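Local coordinates for Lmo0135 protein (Listeria monocytogenes EGD-e, PDB 5ISU) that serves as the substrate-binding component of an ABC transporter, probably one that takes up peptides, at residues R276-Y281 with K365-T370; A261-N264 with A269-S272; Q45-A50 with R493-L498. All blocks are in the same frame, centred on the assembly; numbering follows the deposited sequence.

Interaction 1 of 3, residues R276-Y281 with K365-T370; sequences RQALSY and KEIGVT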
ATOM      1  N   ARG A 276      26.504   8.799   5.597  1.00 53.15           N
ATOM      2  CA  ARG A 276      25.246   8.465   4.919  1.00 48.93           C
ATOM      3  C   ARG A 276      25.261   8.934   3.464  1.00 46.58           C
ATOM      4  O   ARG A 276      24.758   8.232   2.576  1.00 42.74           O
ATOM      5  CB  ARG A 276      24.025   9.050   5.653  1.00 48.88           C
ATOM      6  CG  ARG A 276      23.821   8.476   7.050  1.00 50.20           C
ATOM      7  CD  ARG A 276      22.420   8.690   7.585  1.00 48.40           C
ATOM      8  NE  ARG A 276      22.045  10.101   7.677  1.00 51.01           N
ATOM      9  CZ  ARG A 276      22.272  10.902   8.727  1.00 51.92           C
ATOM     10  NH1 ARG A 276      22.911  10.461   9.810  1.00 53.46           N
ATOM     11  NH2 ARG A 276      21.859  12.166   8.690  1.00 51.13           N
ATOM     12  N   GLN A 277      25.841  10.110   3.229  1.00 47.85           N
ATOM     13  CA  GLN A 277      25.945  10.662   1.880  1.00 49.13           C
ATOM     14  C   GLN A 277      26.956   9.877   1.058  1.00 51.12           C
ATOM     15  O   GLN A 277      26.752   9.654  -0.144  1.00 49.88           O
ATOM     16  CB  GLN A 277      26.320  12.132   1.919  1.00 52.75           C
ATOM     17  CG  GLN A 277      25.225  13.040   2.453  1.00 53.65           C
ATOM     18  CD  GLN A 277      25.677  14.487   2.584  1.00 55.91           C
ATOM     19  OE1 GLN A 277      26.868  14.768   2.625  1.00 60.56           O
ATOM     20  NE2 GLN A 277      24.722  15.409   2.664  1.00 54.96           N
ATOM     21  N   ALA A 278      28.044   9.448   1.696  1.00 54.24           N
ATOM     22  CA  ALA A 278      29.041   8.629   1.000  1.00 55.53           C
ATOM     23  C   ALA A 278      28.411   7.322   0.499  1.00 53.66           C
ATOM     24  O   ALA A 278      28.668   6.896  -0.624  1.00 55.05           O
ATOM     25  CB  ALA A 278      30.220   8.330   1.906  1.00 57.47           C
ATOM     26  N   LEU A 279      27.552   6.724   1.327  1.00 52.24           N
ATOM     27  CA  LEU A 279      26.885   5.456   1.013  1.00 51.00           C
ATOM     28  C   LEU A 279      25.736   5.623   0.016  1.00 50.55           C
ATOM     29  O   LEU A 279      25.107   4.634  -0.383  1.00 49.04           O
ATOM     30  CB  LEU A 279      26.381   4.782   2.294  1.00 52.73           C
ATOM     31  CG  LEU A 279      27.430   4.443   3.358  1.00 55.74           C
ATOM     32  CD1 LEU A 279      26.769   3.937   4.633  1.00 55.84           C
ATOM     33  CD2 LEU A 279      28.464   3.441   2.853  1.00 57.44           C
ATOM     34  N   SER A 280      25.449   6.871  -0.350  1.00 48.48           N
ATOM     35  CA  SER A 280      24.444   7.177  -1.357  1.00 45.70           C
ATOM     36  C   SER A 280      25.180   7.423  -2.684  1.00 44.57           C
ATOM     37  O   SER A 280      24.838   6.840  -3.736  1.00 42.32           O
ATOM     38  CB  SER A 280      23.619   8.410  -0.953  1.00 44.83           C
ATOM     39  OG  SER A 280      23.007   8.210   0.303  1.00 42.87           O
ATOM     40  N   TYR A 281      26.180   8.287  -2.630  1.00 44.91           N
ATOM     41  CA  TYR A 281      27.010   8.591  -3.803  1.00 48.14           C
ATOM     42  C   TYR A 281      27.723   7.384  -4.407  1.00 50.13           C
ATOM     43  O   TYR A 281      28.146   7.436  -5.552  1.00 51.78           O
ATOM     44  CB  TYR A 281      28.080   9.635  -3.466  1.00 50.47           C
ATOM     45  CG  TYR A 281      27.613  11.068  -3.465  1.00 50.93           C
ATOM     46  CD1 TYR A 281      27.223  11.685  -4.654  1.00 50.50           C
ATOM     47  CD2 TYR A 281      27.667  11.846  -2.308  1.00 53.62           C
ATOM     48  CE1 TYR A 281      26.827  13.015  -4.675  1.00 52.27           C
ATOM     49  CE2 TYR A 281      27.291  13.184  -2.326  1.00 53.85           C
ATOM     50  CZ  TYR A 281      26.871  13.759  -3.511  1.00 52.63           C
ATOM     51  OH  TYR A 281      26.489  15.074  -3.527  1.00 55.75           O
ATOM     52  N   LYS A 365      32.627  -1.777  -1.148  1.00 76.48           N
ATOM     53  CA  LYS A 365      34.013  -2.242  -1.216  1.00 83.76           C
ATOM     54  C   LYS A 365      34.878  -1.233  -1.961  1.00 85.14           C
ATOM     55  O   LYS A 365      35.956  -0.871  -1.487  1.00 88.04           O
ATOM     56  CB  LYS A 365      34.151  -3.598  -1.919  1.00 89.61           C
ATOM     57  CG  LYS A 365      33.944  -4.818  -1.037  1.00 96.52           C
ATOM     58  CD  LYS A 365      34.374  -6.092  -1.763  1.00100.39           C
ATOM     59  CE  LYS A 365      34.227  -7.320  -0.871  1.00102.82           C
ATOM     60  NZ  LYS A 365      34.675  -8.573  -1.542  1.00106.30           N
ATOM     61  N   GLU A 366      34.378  -0.757  -3.103  1.00 81.67           N
ATOM     62  CA  GLU A 366      35.119   0.180  -3.949  1.00 83.60           C
ATOM     63  C   GLU A 366      35.396   1.552  -3.299  1.00 84.61           C
ATOM     64  O   GLU A 366      36.300   2.266  -3.741  1.00 89.37           O
ATOM     65  CB  GLU A 366      34.428   0.344  -5.307  1.00 82.37           C
ATOM     66  CG  GLU A 366      35.325   0.985  -6.362  1.00 86.03           C
ATOM     67  CD  GLU A 366      34.699   1.036  -7.740  1.00 86.01           C
ATOM     68  OE1 GLU A 366      35.399   1.454  -8.691  1.00 88.74           O
ATOM     69  OE2 GLU A 366      33.516   0.661  -7.882  1.00 85.58           O
ATOM     70  N   ILE A 367      34.636   1.926  -2.267  1.00 81.48           N
ATOM     71  CA  ILE A 367      34.909   3.196  -1.553  1.00 81.01           C
ATOM     72  C   ILE A 367      35.603   2.948  -0.199  1.00 81.33           C
ATOM     73  O   ILE A 367      35.595   3.815   0.670  1.00 79.92           O
ATOM     74  CB  ILE A 367      33.652   4.109  -1.372  1.00 77.55           C
ATOM     75  CG1 ILE A 367      32.599   3.486  -0.442  1.00 75.68           C
ATOM     76  CG2 ILE A 367      33.050   4.442  -2.725  1.00 74.76           C
ATOM     77  CD1 ILE A 367      31.553   4.475   0.046  1.00 72.57           C
ATOM     78  N   GLY A 368      36.196   1.765  -0.036  1.00 83.45           N
ATOM     79  CA  GLY A 368      36.923   1.407   1.184  1.00 84.29           C
ATOM     80  C   GLY A 368      36.083   1.007   2.385  1.00 83.80           C
ATOM     81  O   GLY A 368      36.601   0.977   3.509  1.00 87.60           O
ATOM     82  N   VAL A 369      34.803   0.685   2.165  1.00 79.68           N
ATOM     83  CA  VAL A 369      33.889   0.285   3.257  1.00 78.33           C
ATOM     84  C   VAL A 369      33.523  -1.195   3.119  1.00 77.56           C
ATOM     85  O   VAL A 369      33.106  -1.621   2.050  1.00 74.14           O
ATOM     86  CB  VAL A 369      32.590   1.138   3.255  1.00 74.02           C
ATOM     87  CG1 VAL A 369      31.608   0.659   4.328  1.00 71.78           C
ATOM     88  CG2 VAL A 369      32.915   2.615   3.437  1.00 73.57           C
ATOM     89  N   THR A 370      33.671  -1.965   4.202  1.00 80.10           N
ATOM     90  CA  THR A 370      33.357  -3.402   4.195  1.00 82.30           C
ATOM     91  C   THR A 370      31.925  -3.631   4.678  1.00 80.96           C
ATOM     92  O   THR A 370      31.565  -3.210   5.783  1.00 82.50           O
ATOM     93  CB  THR A 370      34.323  -4.201   5.096  1.00 86.47           C
ATOM     94  OG1 THR A 370      35.675  -3.912   4.727  1.00 88.94           O
ATOM     95  CG2 THR A 370      34.076  -5.710   4.974  1.00 87.16           C
TER
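Q277 O accepts two backbone N-H groups, S280 N at 3.1 Å and Y281 N at 2.9 Å, and so closes the last turn of helix 273-281, the turn from which A278 and L279 meet I367 and V369. A second bond ties the same turn: S280 OG gives its hydrogen to R276 O over 2.9 Å, tilted 25° from the carbonyl plane. No hydrogen bond crosses the contact; aliphatic side chains pack on one another and on the carbonyl of A278. Its centre is the terminal methyl of I367. CG1 of that residue sits between the backbone N and the carbonyl carbon (chi1 66°), and the extended second torsion carries CD1 on toward the helix. There CD1 lies 3.8 Å from A278 O and 4.3 Å from L279 CD2, while A278 CB is a looser neighbour at 4.5 Å. The isoleucine methyl therefore meets both the carbonyl and the side chains of the helical turn. I367 belongs to the connection between helix 351-365 and strand 370-376, within the beta-alpha-beta crossover that starts from the parallel strand 341-347. A Schellman motif ends helix 351-365: G368 N binds K365 O, V369 N binds Y364 O, and G368 has the positive phi of the C-prime position. V369 then points its CB toward helix 273-281, and its CG1 meets that same leucine methyl, L279 CD2, at 4.4 Å. Helix 324-334 adds L330 against A278 and A327 against I367. The OH of Y364 adds a polar tie to L279 O.

Interaction 2 of 3, residues A261-N264 with A269-S272; sequences ATFN and ALKS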
ATOM      1  N   ALA A 261      16.584   1.691   1.161  1.00 41.35           N
ATOM      2  CA  ALA A 261      17.502   1.246   2.196  1.00 43.48           C
ATOM      3  C   ALA A 261      17.465   2.267   3.326  1.00 44.07           C
ATOM      4  O   ALA A 261      17.423   3.448   3.073  1.00 43.95           O
ATOM      5  CB  ALA A 261      18.896   1.144   1.639  1.00 45.54           C
ATOM      6  N   THR A 262      17.478   1.802   4.566  1.00 46.55           N
ATOM      7  CA  THR A 262      17.476   2.675   5.740  1.00 47.95           C
ATOM      8  C   THR A 262      18.854   2.666   6.361  1.00 46.03           C
ATOM      9  O   THR A 262      19.508   1.643   6.348  1.00 46.08           O
ATOM     10  CB  THR A 262      16.570   2.116   6.846  1.00 52.06           C
ATOM     11  OG1 THR A 262      17.148   0.906   7.355  1.00 60.02           O
ATOM     12  CG2 THR A 262      15.177   1.818   6.344  1.00 51.72           C
ATOM     13  N   PHE A 263      19.283   3.782   6.941  1.00 46.59           N
ATOM     14  CA  PHE A 263      20.583   3.841   7.650  1.00 47.33           C
ATOM     15  C   PHE A 263      20.256   3.924   9.133  1.00 48.10           C
ATOM     16  O   PHE A 263      19.620   4.886   9.561  1.00 45.52           O
ATOM     17  CB  PHE A 263      21.425   5.035   7.209  1.00 47.82           C
ATOM     18  CG  PHE A 263      21.797   5.013   5.741  1.00 45.86           C
ATOM     19  CD1 PHE A 263      22.655   4.048   5.247  1.00 46.61           C
ATOM     20  CD2 PHE A 263      21.340   5.998   4.877  1.00 45.08           C
ATOM     21  CE1 PHE A 263      23.005   4.028   3.906  1.00 46.44           C
ATOM     22  CE2 PHE A 263      21.697   5.991   3.539  1.00 43.34           C
ATOM     23  CZ  PHE A 263      22.530   5.003   3.055  1.00 44.99           C
ATOM     24  N   ASN A 264      20.656   2.904   9.901  1.00 49.94           N
ATOM     25  CA  ASN A 264      20.329   2.838  11.340  1.00 53.86           C
ATOM     26  C   ASN A 264      21.167   3.791  12.188  1.00 56.06           C
ATOM     27  O   ASN A 264      22.299   3.468  12.563  1.00 57.92           O
ATOM     28  CB  ASN A 264      20.509   1.411  11.867  1.00 56.32           C
ATOM     29  CG  ASN A 264      19.891   1.202  13.251  1.00 58.81           C
ATOM     30  OD1 ASN A 264      19.459   2.148  13.909  1.00 59.25           O
ATOM     31  ND2 ASN A 264      19.821  -0.050  13.683  1.00 61.07           N
ATOM     32  N   ALA A 269      28.371   5.242  14.132  1.00 70.54           N
ATOM     33  CA  ALA A 269      28.977   5.653  12.855  1.00 71.80           C
ATOM     34  C   ALA A 269      27.999   6.281  11.841  1.00 70.83           C
ATOM     35  O   ALA A 269      28.347   7.251  11.172  1.00 72.76           O
ATOM     36  CB  ALA A 269      29.718   4.484  12.217  1.00 72.79           C
ATOM     37  N   LEU A 270      26.780   5.746  11.754  1.00 68.65           N
ATOM     38  CA  LEU A 270      25.760   6.259  10.824  1.00 65.76           C
ATOM     39  C   LEU A 270      25.080   7.584  11.235  1.00 66.12           C
ATOM     40  O   LEU A 270      24.194   8.076  10.514  1.00 62.67           O
ATOM     41  CB  LEU A 270      24.710   5.185  10.567  1.00 63.70           C
ATOM     42  CG  LEU A 270      25.312   3.970   9.868  1.00 64.11           C
ATOM     43  CD1 LEU A 270      24.353   2.803   9.975  1.00 64.54           C
ATOM     44  CD2 LEU A 270      25.673   4.284   8.414  1.00 62.46           C
ATOM     45  N   LYS A 271      25.491   8.144  12.373  1.00 64.66           N
ATOM     46  CA  LYS A 271      25.011   9.448  12.849  1.00 65.19           C
ATOM     47  C   LYS A 271      25.570  10.527  11.945  1.00 62.26           C
ATOM     48  O   LYS A 271      25.025  11.621  11.861  1.00 60.66           O
ATOM     49  CB  LYS A 271      25.555   9.752  14.256  1.00 69.38           C
ATOM     50  CG  LYS A 271      25.073   8.878  15.401  1.00 72.59           C
ATOM     51  CD  LYS A 271      23.689   9.263  15.896  1.00 74.08           C
ATOM     52  CE  LYS A 271      23.450   8.697  17.295  1.00 75.61           C
ATOM     53  NZ  LYS A 271      22.098   9.022  17.807  1.00 75.13           N
ATOM     54  N   SER A 272      26.712  10.223  11.334  1.00 63.07           N
ATOM     55  CA  SER A 272      27.389  11.140  10.424  1.00 64.87           C
ATOM     56  C   SER A 272      26.651  11.301   9.090  1.00 62.54           C
ATOM     57  O   SER A 272      26.479  10.333   8.335  1.00 60.78           O
ATOM     58  CB  SER A 272      28.813  10.633  10.149  1.00 67.12           C
ATOM     59  OG  SER A 272      29.440  11.358   9.107  1.00 67.47           O
TER
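The backbones of 261-264 and 269-272 come closest at N264 and L270, whose CA atoms are 6.4 Å apart. Residues 261-263 end strand 248-263, and N264 is the first residue beyond it. The second segment is a compact bend in which S272 N reaches back to A269 O through a weak bond of 3.4 Å. No hydrogen bond joins the two; one side chain, that of L270, spans the gap. Its CB points at the strand end, and CG lies beside its own backbone N, anti to the carbonyl carbon (chi1 -64°), from where the two methyls spread over different parts of the first segment. CD1 is pressed against main chain, 3.4 Å from N264 O and 3.7 Å from N264 N, so that this branch covers the peptide units around N264. CB lies alongside the same carbonyl oxygen, 3.6 Å from N264 O. The other branch serves the aromatic neighbour: CD2 stands 4.4 Å from F263 CD1 and approaches the ring obliquely. The F263 side chain starts out toward L270, but its ring end turns off to pack on R276 and L279 of the following helix and on I395 of strand 395-400. The CB of N264 points away from 269-272, and its amide is bound by other parts of the chain. OD1 accepts from N423 ND2 and from N266 N, the latter forming an Asx turn, and ND2 donates to Y393 O and N390 O, so the buried amide is held at both ends. Past the bend, S272 is the N-cap of helix 273-281, with OG bonded to L275 N. This is a strand-to-helix connection of an alpha/beta lobe in a solute-binding protein: the loop leucine packs between strand end and helix, touching L275 and L279.

Interaction 3 of 3, residues Q45-A50 with R493-L498; sequences QQAVYA and RDLSKL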
ATOM      1  N   GLN A  45     -11.730  -8.527  -0.474  1.00 38.84           N
ATOM      2  CA  GLN A  45     -12.625  -7.437  -0.070  1.00 38.47           C
ATOM      3  C   GLN A  45     -13.019  -6.513  -1.230  1.00 38.05           C
ATOM      4  O   GLN A  45     -14.153  -6.051  -1.305  1.00 36.56           O
ATOM      5  CB  GLN A  45     -11.960  -6.628   1.030  1.00 39.76           C
ATOM      6  CG  GLN A  45     -12.583  -5.269   1.281  1.00 42.25           C
ATOM      7  CD  GLN A  45     -11.866  -4.538   2.397  1.00 44.10           C
ATOM      8  OE1 GLN A  45     -11.731  -5.070   3.486  1.00 46.50           O
ATOM      9  NE2 GLN A  45     -11.409  -3.324   2.129  1.00 44.33           N
ATOM     10  N   GLN A  46     -12.079  -6.254  -2.133  1.00 38.04           N
ATOM     11  CA  GLN A  46     -12.333  -5.374  -3.276  1.00 37.00           C
ATOM     12  C   GLN A  46     -13.476  -5.909  -4.137  1.00 36.98           C
ATOM     13  O   GLN A  46     -14.211  -5.146  -4.747  1.00 38.25           O
ATOM     14  CB  GLN A  46     -11.080  -5.250  -4.137  1.00 37.12           C
ATOM     15  CG  GLN A  46     -11.140  -4.154  -5.180  1.00 37.49           C
ATOM     16  CD  GLN A  46     -11.154  -2.778  -4.561  1.00 35.40           C
ATOM     17  OE1 GLN A  46     -10.786  -2.603  -3.397  1.00 36.11           O
ATOM     18  NE2 GLN A  46     -11.542  -1.791  -5.340  1.00 33.18           N
ATOM     19  N   ALA A  47     -13.621  -7.225  -4.166  1.00 35.27           N
ATOM     20  CA  ALA A  47     -14.670  -7.850  -4.952  1.00 34.82           C
ATOM     21  C   ALA A  47     -16.002  -7.892  -4.204  1.00 35.82           C
ATOM     22  O   ALA A  47     -17.041  -7.826  -4.814  1.00 40.77           O
ATOM     23  CB  ALA A  47     -14.257  -9.253  -5.341  1.00 34.40           C
ATOM     24  N   VAL A  48     -15.962  -7.950  -2.883  1.00 37.56           N
ATOM     25  CA  VAL A  48     -17.171  -8.108  -2.077  1.00 38.40           C
ATOM     26  C   VAL A  48     -17.763  -6.803  -1.572  1.00 38.08           C
ATOM     27  O   VAL A  48     -18.984  -6.696  -1.459  1.00 39.27           O
ATOM     28  CB  VAL A  48     -16.891  -9.075  -0.905  1.00 39.24           C
ATOM     29  CG1 VAL A  48     -18.107  -9.237  -0.002  1.00 39.56           C
ATOM     30  CG2 VAL A  48     -16.443 -10.425  -1.467  1.00 40.71           C
ATOM     31  N   TYR A  49     -16.908  -5.819  -1.279  1.00 39.93           N
ATOM     32  CA  TYR A  49     -17.347  -4.520  -0.779  1.00 38.99           C
ATOM     33  C   TYR A  49     -16.987  -3.356  -1.695  1.00 37.33           C
ATOM     34  O   TYR A  49     -15.888  -3.285  -2.210  1.00 39.44           O
ATOM     35  CB  TYR A  49     -16.689  -4.238   0.567  1.00 39.99           C
ATOM     36  CG  TYR A  49     -17.093  -5.156   1.701  1.00 41.55           C
ATOM     37  CD1 TYR A  49     -16.471  -6.394   1.886  1.00 42.96           C
ATOM     38  CD2 TYR A  49     -18.060  -4.763   2.625  1.00 40.13           C
ATOM     39  CE1 TYR A  49     -16.817  -7.212   2.947  1.00 44.02           C
ATOM     40  CE2 TYR A  49     -18.417  -5.579   3.679  1.00 42.60           C
ATOM     41  CZ  TYR A  49     -17.788  -6.791   3.838  1.00 43.22           C
ATOM     42  OH  TYR A  49     -18.150  -7.579   4.872  1.00 45.35           O
ATOM     43  N   ALA A  50     -17.920  -2.420  -1.839  1.00 36.92           N
ATOM     44  CA  ALA A  50     -17.712  -1.211  -2.599  1.00 36.91           C
ATOM     45  C   ALA A  50     -17.349  -0.047  -1.630  1.00 38.09           C
ATOM     46  O   ALA A  50     -17.836  -0.010  -0.495  1.00 35.16           O
ATOM     47  CB  ALA A  50     -18.965  -0.877  -3.375  1.00 37.22           C
ATOM     48  N   ARG A 493      -9.489  -2.848  -9.805  1.00 34.40           N
ATOM     49  CA  ARG A 493     -10.367  -1.966  -9.060  1.00 34.27           C
ATOM     50  C   ARG A 493     -11.744  -2.558  -9.038  1.00 34.00           C
ATOM     51  O   ARG A 493     -12.390  -2.606  -7.974  1.00 34.05           O
ATOM     52  CB  ARG A 493     -10.416  -0.595  -9.742  1.00 36.26           C
ATOM     53  CG  ARG A 493     -11.248   0.494  -9.051  1.00 37.32           C
ATOM     54  CD  ARG A 493     -11.328   1.759  -9.916  1.00 37.60           C
ATOM     55  NE  ARG A 493     -11.825   1.425 -11.254  1.00 39.11           N
ATOM     56  CZ  ARG A 493     -13.101   1.254 -11.587  1.00 38.24           C
ATOM     57  NH1 ARG A 493     -14.064   1.428 -10.709  1.00 38.36           N
ATOM     58  NH2 ARG A 493     -13.412   0.892 -12.818  1.00 40.04           N
ATOM     59  N   ASP A 494     -12.179  -3.045 -10.205  1.00 32.42           N
ATOM     60  CA  ASP A 494     -13.515  -3.562 -10.351  1.00 34.59           C
ATOM     61  C   ASP A 494     -13.574  -4.705 -11.383  1.00 36.95           C
ATOM     62  O   ASP A 494     -13.545  -4.485 -12.596  1.00 36.03           O
ATOM     63  CB  ASP A 494     -14.443  -2.411 -10.762  1.00 34.98           C
ATOM     64  CG  ASP A 494     -15.928  -2.783 -10.706  1.00 36.52           C
ATOM     65  OD1 ASP A 494     -16.270  -3.977 -10.559  1.00 36.87           O
ATOM     66  OD2 ASP A 494     -16.770  -1.862 -10.806  1.00 38.30           O
ATOM     67  N   LEU A 495     -13.710  -5.917 -10.860  1.00 37.48           N
ATOM     68  CA  LEU A 495     -13.769  -7.129 -11.659  1.00 39.32           C
ATOM     69  C   LEU A 495     -15.050  -7.294 -12.485  1.00 40.19           C
ATOM     70  O   LEU A 495     -15.092  -8.159 -13.354  1.00 38.93           O
ATOM     71  CB  LEU A 495     -13.609  -8.349 -10.736  1.00 39.50           C
ATOM     72  CG  LEU A 495     -12.262  -8.550 -10.031  1.00 38.23           C
ATOM     73  CD1 LEU A 495     -12.353  -9.600  -8.938  1.00 38.15           C
ATOM     74  CD2 LEU A 495     -11.212  -8.950 -11.044  1.00 40.83           C
ATOM     75  N   SER A 496     -16.088  -6.498 -12.194  1.00 38.95           N
ATOM     76  CA  SER A 496     -17.361  -6.580 -12.920  1.00 40.21           C
ATOM     77  C   SER A 496     -17.230  -6.111 -14.365  1.00 41.93           C
ATOM     78  O   SER A 496     -18.126  -6.383 -15.181  1.00 42.71           O
ATOM     79  CB  SER A 496     -18.457  -5.748 -12.226  1.00 40.75           C
ATOM     80  OG  SER A 496     -18.167  -4.364 -12.293  1.00 39.33           O
ATOM     81  N   LYS A 497     -16.137  -5.395 -14.670  1.00 41.22           N
ATOM     82  CA  LYS A 497     -15.839  -4.942 -16.037  1.00 42.15           C
ATOM     83  C   LYS A 497     -15.153  -6.006 -16.916  1.00 42.06           C
ATOM     84  O   LYS A 497     -15.108  -5.854 -18.152  1.00 43.07           O
ATOM     85  CB  LYS A 497     -14.990  -3.670 -16.021  1.00 41.43           C
ATOM     86  CG  LYS A 497     -15.574  -2.526 -15.184  1.00 43.58           C
ATOM     87  CD  LYS A 497     -17.037  -2.231 -15.495  1.00 45.69           C
ATOM     88  CE  LYS A 497     -17.573  -1.148 -14.568  1.00 48.39           C
ATOM     89  NZ  LYS A 497     -19.039  -0.986 -14.745  1.00 50.30           N
ATOM     90  N   LEU A 498     -14.614  -7.067 -16.314  1.00 40.97           N
ATOM     91  CA  LEU A 498     -13.962  -8.127 -17.123  1.00 42.07           C
ATOM     92  C   LEU A 498     -15.025  -8.965 -17.811  1.00 43.22           C
ATOM     93  O   LEU A 498     -16.143  -9.081 -17.316  1.00 45.12           O
ATOM     94  CB  LEU A 498     -13.057  -9.027 -16.270  1.00 41.26           C
ATOM     95  CG  LEU A 498     -11.858  -8.358 -15.586  1.00 41.25           C
ATOM     96  CD1 LEU A 498     -11.095  -9.379 -14.761  1.00 41.22           C
ATOM     97  CD2 LEU A 498     -10.935  -7.700 -16.601  1.00 41.59           C
TER
HETATM   98  O   HOH W   1     -14.983  -3.696  -7.157  1.00 45.90           O
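Q46 and R493 bury the most surface here and are joined by a nearly straight hydrogen bond: Q46 NE2 donates to R493 O over 2.9 Å at an N-H...O angle of 171°. The acceptor lies almost in the amide plane of Q46, and the donor meets a lone pair in the carbonyl plane. CG of Q46, set anti to the backbone N (chi1 -168°), lies 3.4 Å from R493 O, and the bend at chi2 (68°) turns the amide so that NE2 reaches it. The same carbonyl oxygen accepts from a water 2.9 Å away, and that water donates in turn to Q46 O, so helix backbone and side chain both hold R493 O. The CB of R493 points away; NE binds T485 OG1 and the guanidinium makes a cation-pi contact with W54. The contact unites helix 39-48 with the C-terminal region, consistent with the end of a family 5 solute-binding protein returning to the lobe that holds its N-terminal part. S496 N to D494 OD1 makes an Asx turn, and S496 OG adds a second bond from the same face of the carboxylate. L495 turns its CD1 to A47 CB, 4.1 Å away, and packs also on I22 of strand 19-24.

Interactions 1 and 2 are neighbours, their centres 12 Å apart; along the chain interaction 2 closes before interaction 1 opens. R276 joins them: its NH1 lies 2.8 Å from L270 O, a probable hydrogen bond, and its CD packs 3.8 Å from F263 CB. L279 also links the two, packing on F263, with its CB 3.8 Å from F263 CE1, as well as on I367 and V369. Interaction 3 lies across the centre of the chain, its centre 47 Å from that of interaction 1 and 43 Å from that of interaction 2, a separation consistent with different lobes of a solute-binding protein. Both are nested in the long loop it closes.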